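Local atomic coordinates of transcriptional regulator (Vibrio virus VP882, PDB entry 7DWM), a protein that binds the small molecule 3,5-dimethylpyrazin-2-ol in a PAS-type domain and probably regulates transcription through a LuxR-type DNA-binding region. Residues A[37-40]-A[44-47]; A[79-84]-A[118-123]; A[89-94]-A[100-105]. All blocks are in the same frame, centred on the assembly; numbering follows the deposited sequence.

Interaction 1: residues A[37-40]-A[44-47]; sequences FIYA and FREL. With A1U (3,5-dimethylpyrazin-2-ol), chain C.
Ala-40, at the end of strand 37-40, faces the start of segment 44-47 in helix 42-47, its CA 6.0 Å from that of Phe-44, and the chain turns from one element to the other through only three residues. The Phe-44 ring is the centre of the contact. With its CG anti to the backbone N (chi1 -179°), the ring is turned toward Ala-40 and Phe-37, and the Ala-40 methyl CB packs obliquely against it, 3.5 Å from Phe-44 CD1. Phe-37 arrives from the opposite direction, and its CZ meets Phe-44 CE1. The ring planes are nearly perpendicular (86°) and the centroids 5.5 Å apart, yet the approach is oblique. Further along its rim Phe-44 turns an edge to the ligand, whose ring nitrogen NAD lies in the plane of the phenyl ring, 3.2 Å from Phe-44 CE2. Near the surface, the Arg-45 chain bends at chi3 and brings NH1 to the Ala-40 carbonyl O, a weak hydrogen bond of 3.1 Å (131° at the hydrogen) made at the guanidinium edge. An edge strand followed by a short helix that drops an aromatic side chain over the sheet into the ligand pocket fits the PAS fold.

Interaction 2: residues A[79-84]-A[118-123]; sequences RLVEQG and AGTIFH. With A1U (3,5-dimethylpyrazin-2-ol), chain C.
Thr-120 and Gly-119 of strand 119-126, a central strand of the PAS sheet, receive the turn that follows helix 71-80. Glu-82 lies against both residues. Its OE2 is 3.2 Å from Gly-119 CA and also touches Thr-120 CG2. Its CG passes 3.4 Å from Gly-119 O, and the Glu-82 chain runs athwart the Thr-120 side chain. Val-81 also packs on the Thr-120 methyl, although the model places the two groups doubtfully close. No hydrogen bond joins the segments; they meet by van der Waals contact at Gly-119 and the Thr-120 methyl.

One step out, Arg-79 holds the Glu-82 carboxylate by a side-on salt bridge. Its NE gives a 2.7 Å bond to Glu-82 OE1 in the guanidinium plane, and its NH1 reaches the syn lone pair of Glu-82 OE2 at 3.0 Å. Two nitrogens on two oxygens hold the carboxylate against rotation. The backbone beneath is a type I turn from Val-81 to Gly-84. With chi1 66°, Thr-120 OG1 sits between its backbone N and carbonyl carbon, where it hydrogen-bonds Asp-78 OD1, while CG2, anti to the carbonyl carbon, is left for Glu-82. Farther along the strand, Phe-122 faces the pocket, and ligand methyl CAH sits over the centre of its ring, 3.7 Å above the plane.

Interaction 3: residues A[89-94]-A[100-105]; sequences IVLDVH and WRVFTF. With A1U (3,5-dimethylpyrazin-2-ol), chain C.
Val-90 pairs with Phe-105, Asp-92 with Phe-103 and His-94 with Arg-101 as the hydrogen-bonded pairs of an antiparallel beta hairpin, strands 88-96 and 99-110 of the PAS sheet. The segment axes approach to 4.6 Å at 158°. Each pair exchanges two backbone bonds, such as Phe-103 N to Asp-92 O at 2.9 Å. Between them, Leu-91 with Thr-104 and Val-93 with Val-102 form the non-hydrogen-bonded pairs, with CA-H...O contacts adding to the ladder.

Apolar contacts collect on the face bearing Leu-91, Val-93, Val-102 and Thr-104. Val-93 and Val-102 stand next to each other there, and Val-102 CG1 touches both Leu-91 CD1 (3.6 Å) and Val-93 CG2 (3.8 Å). On this side Leu-91 also packs on Ala-137 of the second subunit. Near the hairpin end, the Trp-100 ring leans on the His-94 backbone.

The opposite face mixes polar, aromatic and apolar groups. His-94 NE2 donates to Asp-92 OD1 at 2.7 Å, though the place of that oxygen is less certain, while His-94 ND1 is held by Gln-232. Arg-101 reaches away to a salt bridge with Asp-126.

Asp-92 and Phe-105 form part of the ligand pocket. The Asp-92 carboxylate stands almost perpendicular (86°) to the Phe-105 ring, and ligand atom CAC lies 3.7 Å above one face of that ring, offset toward its rim.

Overall arrangement
From the N terminus, interaction 1 comes first and closes a very short loop, tying edge strand 37-40 to helix 42-47 before the other two begin. Interaction 2 opens at the end of helix 71-80 and closes some forty residues later on strand 119-126; the whole hairpin of interaction 3 is enclosed between its two segments. Nothing crosses. Strand 99-110 lies beside 119-126 in the same antiparallel sheet, while 28-32 separates 119-126 from 37-40. The three contacts converge on the ligand through aromatic rings: Phe-44 CD2 meets Phe-122 CE2 at 3.3 Å, and Phe-105 packs against both residues, joining helix and sheet around one pocket.

Interaction 1: residues A[37-40]-A[44-47]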
# COMPACT_ATOMS: atom_id res chain seq x y z
N PHE A 37 9.17 24.40 6.66
CA PHE A 37 7.74 24.30 6.42
C PHE A 37 7.21 25.54 5.70
O PHE A 37 7.54 26.67 6.07
CB PHE A 37 7.00 24.15 7.75
CG PHE A 37 6.94 22.75 8.28
CD1 PHE A 37 6.59 22.50 9.60
CD2 PHE A 37 7.23 21.67 7.46
CE1 PHE A 37 6.53 21.21 10.09
CE2 PHE A 37 7.17 20.38 7.95
CZ PHE A 37 6.82 20.15 9.26
N ILE A 38 6.39 25.35 4.67
CA ILE A 38 5.60 26.45 4.13
C ILE A 38 4.15 26.37 4.59
O ILE A 38 3.54 27.39 4.91
CB ILE A 38 5.70 26.54 2.58
CG1 ILE A 38 7.12 26.90 2.12
CG2 ILE A 38 4.69 27.58 2.06
CD1 ILE A 38 8.02 25.79 1.82
N TYR A 39 3.59 25.17 4.65
CA TYR A 39 2.28 25.00 5.27
C TYR A 39 2.11 23.55 5.70
O TYR A 39 2.73 22.64 5.15
CB TYR A 39 1.13 25.38 4.32
CG TYR A 39 -0.22 25.19 4.97
CD1 TYR A 39 -1.04 24.12 4.60
CD2 TYR A 39 -0.66 26.05 5.96
CE1 TYR A 39 -2.27 23.92 5.21
CE2 TYR A 39 -1.89 25.87 6.57
CZ TYR A 39 -2.70 24.81 6.19
OH TYR A 39 -3.92 24.64 6.79
N ALA A 40 1.26 23.36 6.71
CA ALA A 40 0.82 22.04 7.14
C ALA A 40 -0.57 22.21 7.72
O ALA A 40 -0.81 23.13 8.51
CB ALA A 40 1.77 21.44 8.19
N PHE A 44 -1.72 17.59 10.48
CA PHE A 44 -0.29 17.39 10.69
C PHE A 44 0.20 18.14 11.92
O PHE A 44 0.98 17.60 12.72
CB PHE A 44 0.52 17.81 9.47
CG PHE A 44 2.00 17.60 9.65
CD1 PHE A 44 2.82 18.64 10.06
CD2 PHE A 44 2.55 16.35 9.46
CE1 PHE A 44 4.17 18.43 10.24
CE2 PHE A 44 3.90 16.14 9.64
CZ PHE A 44 4.71 17.18 10.03
N ARG A 45 -0.22 19.40 12.08
CA ARG A 45 0.20 20.15 13.25
C ARG A 45 -0.35 19.54 14.53
O ARG A 45 0.25 19.72 15.59
CB ARG A 45 -0.25 21.60 13.15
CG ARG A 45 0.54 22.49 12.20
CD ARG A 45 0.07 23.94 12.33
NE ARG A 45 -1.26 24.02 12.92
CZ ARG A 45 -2.38 24.23 12.23
NH1 ARG A 45 -2.34 24.38 10.91
NH2 ARG A 45 -3.55 24.29 12.86
N GLU A 46 -1.43 18.77 14.45
CA GLU A 46 -1.96 18.10 15.62
C GLU A 46 -1.31 16.75 15.89
O GLU A 46 -1.36 16.27 17.02
CB GLU A 46 -3.47 17.91 15.48
CG GLU A 46 -4.18 17.59 16.78
CD GLU A 46 -5.51 18.30 16.90
OE1 GLU A 46 -5.83 19.12 16.01
OE2 GLU A 46 -6.23 18.04 17.88
N LEU A 47 -0.68 16.14 14.88
CA LEU A 47 0.04 14.89 15.13
C LEU A 47 1.36 15.16 15.84
O LEU A 47 1.79 14.38 16.69
CB LEU A 47 0.25 14.15 13.81
CG LEU A 47 1.03 12.84 13.90
CD1 LEU A 47 0.08 11.74 14.32
CD2 LEU A 47 1.70 12.49 12.57
CAB A1U C . 7.74 12.44 9.47
CAC A1U C . 6.83 13.35 10.08
CAE A1U C . 7.31 14.91 8.39
CAF A1U C . 8.19 13.94 7.86
CAG A1U C . 6.10 12.95 11.33
CAH A1U C . 7.10 16.25 7.76
NAA A1U C . 8.44 12.73 8.34
NAD A1U C . 6.64 14.58 9.51
OAI A1U C . 8.87 14.33 6.69

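Interaction 2: residues A[79-84]-A[118-123]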
# COMPACT_ATOMS: atom_id res chain seq x y z
N ARG A 79 15.61 15.49 0.47
CA ARG A 79 16.44 15.92 -0.64
C ARG A 79 16.56 14.87 -1.73
O ARG A 79 16.72 15.23 -2.90
CB ARG A 79 17.84 16.32 -0.14
CG ARG A 79 17.81 17.22 1.10
CD ARG A 79 17.88 18.69 0.72
NE ARG A 79 16.55 19.26 0.50
CZ ARG A 79 15.76 19.68 1.48
NH1 ARG A 79 14.56 20.18 1.19
NH2 ARG A 79 16.15 19.61 2.74
N LEU A 80 16.31 13.59 -1.41
CA LEU A 80 16.42 12.54 -2.40
C LEU A 80 15.13 12.36 -3.18
O LEU A 80 15.15 11.80 -4.28
CB LEU A 80 16.77 11.21 -1.73
CG LEU A 80 18.26 10.86 -1.71
CD1 LEU A 80 18.52 9.33 -1.54
CD2 LEU A 80 18.97 11.45 -2.93
N VAL A 81 14.03 12.86 -2.63
CA VAL A 81 12.87 13.19 -3.44
C VAL A 81 13.18 14.32 -4.41
O VAL A 81 12.79 14.27 -5.59
CB VAL A 81 11.68 13.53 -2.51
CG1 VAL A 81 12.06 14.60 -1.50
CG2 VAL A 81 10.49 13.97 -3.31
N GLU A 82 13.88 15.36 -3.95
CA GLU A 82 14.02 16.57 -4.76
C GLU A 82 14.91 16.34 -5.98
O GLU A 82 14.72 16.98 -7.02
CB GLU A 82 14.54 17.73 -3.92
CG GLU A 82 13.42 18.58 -3.31
CD GLU A 82 13.85 19.29 -2.03
OE1 GLU A 82 15.07 19.39 -1.80
OE2 GLU A 82 12.97 19.72 -1.26
N GLN A 83 15.80 15.36 -5.90
CA GLN A 83 16.65 15.08 -7.08
C GLN A 83 15.97 14.02 -7.95
O GLN A 83 16.70 13.26 -8.61
CB GLN A 83 18.03 14.59 -6.67
CG GLN A 83 18.95 15.70 -6.20
CD GLN A 83 19.89 15.17 -5.16
OE1 GLN A 83 20.65 14.24 -5.41
NE2 GLN A 83 19.83 15.75 -3.97
N GLY A 84 14.64 13.92 -7.90
CA GLY A 84 13.93 12.93 -8.73
C GLY A 84 12.46 13.25 -8.96
O GLY A 84 11.86 13.95 -8.13
N ALA A 118 10.65 23.21 -6.14
CA ALA A 118 10.62 24.20 -5.07
C ALA A 118 10.83 23.58 -3.70
O ALA A 118 11.33 24.25 -2.79
CB ALA A 118 9.31 24.98 -5.08
N GLY A 119 10.46 22.31 -3.54
CA GLY A 119 10.58 21.61 -2.28
C GLY A 119 9.93 20.25 -2.37
O GLY A 119 10.12 19.54 -3.36
N THR A 120 9.14 19.89 -1.37
CA THR A 120 8.47 18.60 -1.35
C THR A 120 7.08 18.74 -0.75
O THR A 120 6.83 19.64 0.06
CB THR A 120 9.25 17.54 -0.55
OG1 THR A 120 9.28 17.90 0.83
CG2 THR A 120 10.68 17.40 -1.06
N ILE A 121 6.20 17.83 -1.14
CA ILE A 121 4.89 17.64 -0.52
C ILE A 121 4.93 16.32 0.23
O ILE A 121 5.50 15.34 -0.26
CB ILE A 121 3.74 17.63 -1.55
CG1 ILE A 121 3.92 18.72 -2.62
CG2 ILE A 121 2.37 17.72 -0.87
CD1 ILE A 121 4.42 18.18 -3.93
N PHE A 122 4.36 16.30 1.43
CA PHE A 122 4.29 15.09 2.23
C PHE A 122 2.84 14.82 2.59
O PHE A 122 2.08 15.74 2.95
CB PHE A 122 5.17 15.18 3.50
CG PHE A 122 4.75 16.25 4.47
CD1 PHE A 122 5.40 17.47 4.49
CD2 PHE A 122 3.74 16.02 5.39
CE1 PHE A 122 5.03 18.46 5.39
CE2 PHE A 122 3.36 17.01 6.28
CZ PHE A 122 4.01 18.22 6.29
N HIS A 123 2.46 13.55 2.46
CA HIS A 123 1.14 13.03 2.79
C HIS A 123 1.31 11.92 3.83
O HIS A 123 1.92 10.88 3.51
CB HIS A 123 0.42 12.52 1.54
CG HIS A 123 -0.95 11.97 1.81
ND1 HIS A 123 -1.55 11.04 0.99
CD2 HIS A 123 -1.83 12.21 2.81
CE1 HIS A 123 -2.74 10.73 1.47
NE2 HIS A 123 -2.94 11.43 2.57
CAB A1U C . 7.74 12.44 9.47
CAC A1U C . 6.83 13.35 10.08
CAE A1U C . 7.31 14.91 8.39
CAF A1U C . 8.19 13.94 7.86
CAG A1U C . 6.10 12.95 11.33
CAH A1U C . 7.10 16.25 7.76
NAA A1U C . 8.44 12.73 8.34
NAD A1U C . 6.64 14.58 9.51
OAI A1U C . 8.87 14.33 6.69

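Interaction 3: residues A[89-94]-A[100-105]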
# COMPACT_ATOMS: atom_id res chain seq x y z
N ILE A 89 8.01 6.73 -0.30
CA ILE A 89 7.15 6.46 0.84
C ILE A 89 8.04 6.18 2.05
O ILE A 89 9.00 5.39 1.97
CB ILE A 89 6.20 5.28 0.55
CG1 ILE A 89 5.51 5.48 -0.80
CG2 ILE A 89 5.15 5.16 1.63
CD1 ILE A 89 5.09 4.18 -1.46
N VAL A 90 7.72 6.82 3.16
CA VAL A 90 8.42 6.64 4.42
C VAL A 90 7.49 6.05 5.46
O VAL A 90 6.38 6.56 5.70
CB VAL A 90 9.09 7.94 4.87
CG1 VAL A 90 8.15 8.78 5.64
CG2 VAL A 90 10.28 7.58 5.84
N LEU A 91 7.92 4.92 6.02
CA LEU A 91 7.33 4.32 7.20
C LEU A 91 7.86 5.07 8.42
O LEU A 91 9.05 4.98 8.74
CB LEU A 91 7.67 2.83 7.28
CG LEU A 91 7.32 2.07 8.57
CD1 LEU A 91 5.81 2.05 8.82
CD2 LEU A 91 7.87 0.65 8.53
N ASP A 92 6.98 5.81 9.08
CA ASP A 92 7.31 6.59 10.26
C ASP A 92 6.56 6.00 11.44
O ASP A 92 5.34 6.18 11.57
CB ASP A 92 6.94 8.06 10.04
CG ASP A 92 8.11 8.90 9.53
OD1 ASP A 92 9.08 9.14 10.26
OD2 ASP A 92 8.06 9.37 8.39
N VAL A 93 7.26 5.28 12.30
CA VAL A 93 6.68 4.75 13.52
C VAL A 93 7.20 5.60 14.67
O VAL A 93 8.41 5.62 14.95
CB VAL A 93 7.01 3.26 13.72
CG1 VAL A 93 6.36 2.75 14.99
CG2 VAL A 93 6.51 2.47 12.51
N HIS A 94 6.28 6.30 15.34
CA HIS A 94 6.70 7.34 16.27
C HIS A 94 5.73 7.43 17.44
O HIS A 94 4.53 7.15 17.28
CB HIS A 94 6.78 8.71 15.58
CG HIS A 94 7.94 8.85 14.65
ND1 HIS A 94 9.23 9.06 15.09
CD2 HIS A 94 8.00 8.82 13.30
CE1 HIS A 94 10.04 9.14 14.04
NE2 HIS A 94 9.32 9.01 12.95
N TRP A 100 1.82 6.06 20.44
CA TRP A 100 2.58 5.48 19.34
C TRP A 100 1.67 5.20 18.15
O TRP A 100 0.57 4.67 18.31
CB TRP A 100 3.27 4.19 19.79
CG TRP A 100 4.54 4.42 20.54
CD1 TRP A 100 4.67 4.68 21.88
CD2 TRP A 100 5.88 4.40 20.01
NE1 TRP A 100 5.99 4.83 22.21
CE2 TRP A 100 6.75 4.67 21.08
CE3 TRP A 100 6.41 4.20 18.74
CZ2 TRP A 100 8.14 4.72 20.92
CZ3 TRP A 100 7.79 4.25 18.58
CH2 TRP A 100 8.63 4.51 19.66
N ARG A 101 2.14 5.54 16.96
CA ARG A 101 1.41 5.25 15.74
C ARG A 101 2.37 4.83 14.64
O ARG A 101 3.57 5.16 14.66
CB ARG A 101 0.56 6.45 15.26
CG ARG A 101 -0.44 7.00 16.26
CD ARG A 101 -1.55 6.00 16.59
NE ARG A 101 -2.64 6.02 15.62
CZ ARG A 101 -3.86 5.55 15.87
NH1 ARG A 101 -4.14 5.01 17.05
NH2 ARG A 101 -4.80 5.60 14.94
N VAL A 102 1.81 4.11 13.68
CA VAL A 102 2.50 3.61 12.50
C VAL A 102 1.95 4.41 11.32
O VAL A 102 0.86 4.11 10.82
CB VAL A 102 2.29 2.11 12.30
CG1 VAL A 102 3.06 1.61 11.09
CG2 VAL A 102 2.68 1.34 13.56
N PHE A 103 2.67 5.43 10.89
CA PHE A 103 2.25 6.22 9.75
C PHE A 103 3.04 5.85 8.51
O PHE A 103 4.17 5.36 8.58
CB PHE A 103 2.41 7.72 10.04
CG PHE A 103 1.15 8.38 10.51
CD1 PHE A 103 0.53 9.34 9.72
CD2 PHE A 103 0.59 8.05 11.72
CE1 PHE A 103 -0.63 9.95 10.15
CE2 PHE A 103 -0.58 8.65 12.16
CZ PHE A 103 -1.19 9.61 11.37
N THR A 104 2.43 6.10 7.37
CA THR A 104 3.10 6.19 6.09
C THR A 104 3.15 7.66 5.70
O THR A 104 2.10 8.31 5.61
CB THR A 104 2.36 5.36 5.05
OG1 THR A 104 2.59 3.96 5.29
CG2 THR A 104 2.74 5.74 3.63
N PHE A 105 4.36 8.19 5.49
CA PHE A 105 4.55 9.54 4.96
C PHE A 105 5.08 9.44 3.54
O PHE A 105 6.23 9.04 3.33
CB PHE A 105 5.47 10.36 5.86
CG PHE A 105 4.76 10.98 7.03
CD1 PHE A 105 4.16 12.22 6.92
CD2 PHE A 105 4.68 10.31 8.24
CE1 PHE A 105 3.50 12.79 7.99
CE2 PHE A 105 4.02 10.87 9.32
CZ PHE A 105 3.43 12.11 9.19
CAB A1U C . 7.74 12.44 9.47
CAC A1U C . 6.83 13.35 10.08
CAE A1U C . 7.31 14.91 8.39
CAF A1U C . 8.19 13.94 7.86
CAG A1U C . 6.10 12.95 11.33
CAH A1U C . 7.10 16.25 7.76
NAA A1U C . 8.44 12.73 8.34
NAD A1U C . 6.64 14.58 9.51
OAI A1U C . 8.87 14.33 6.69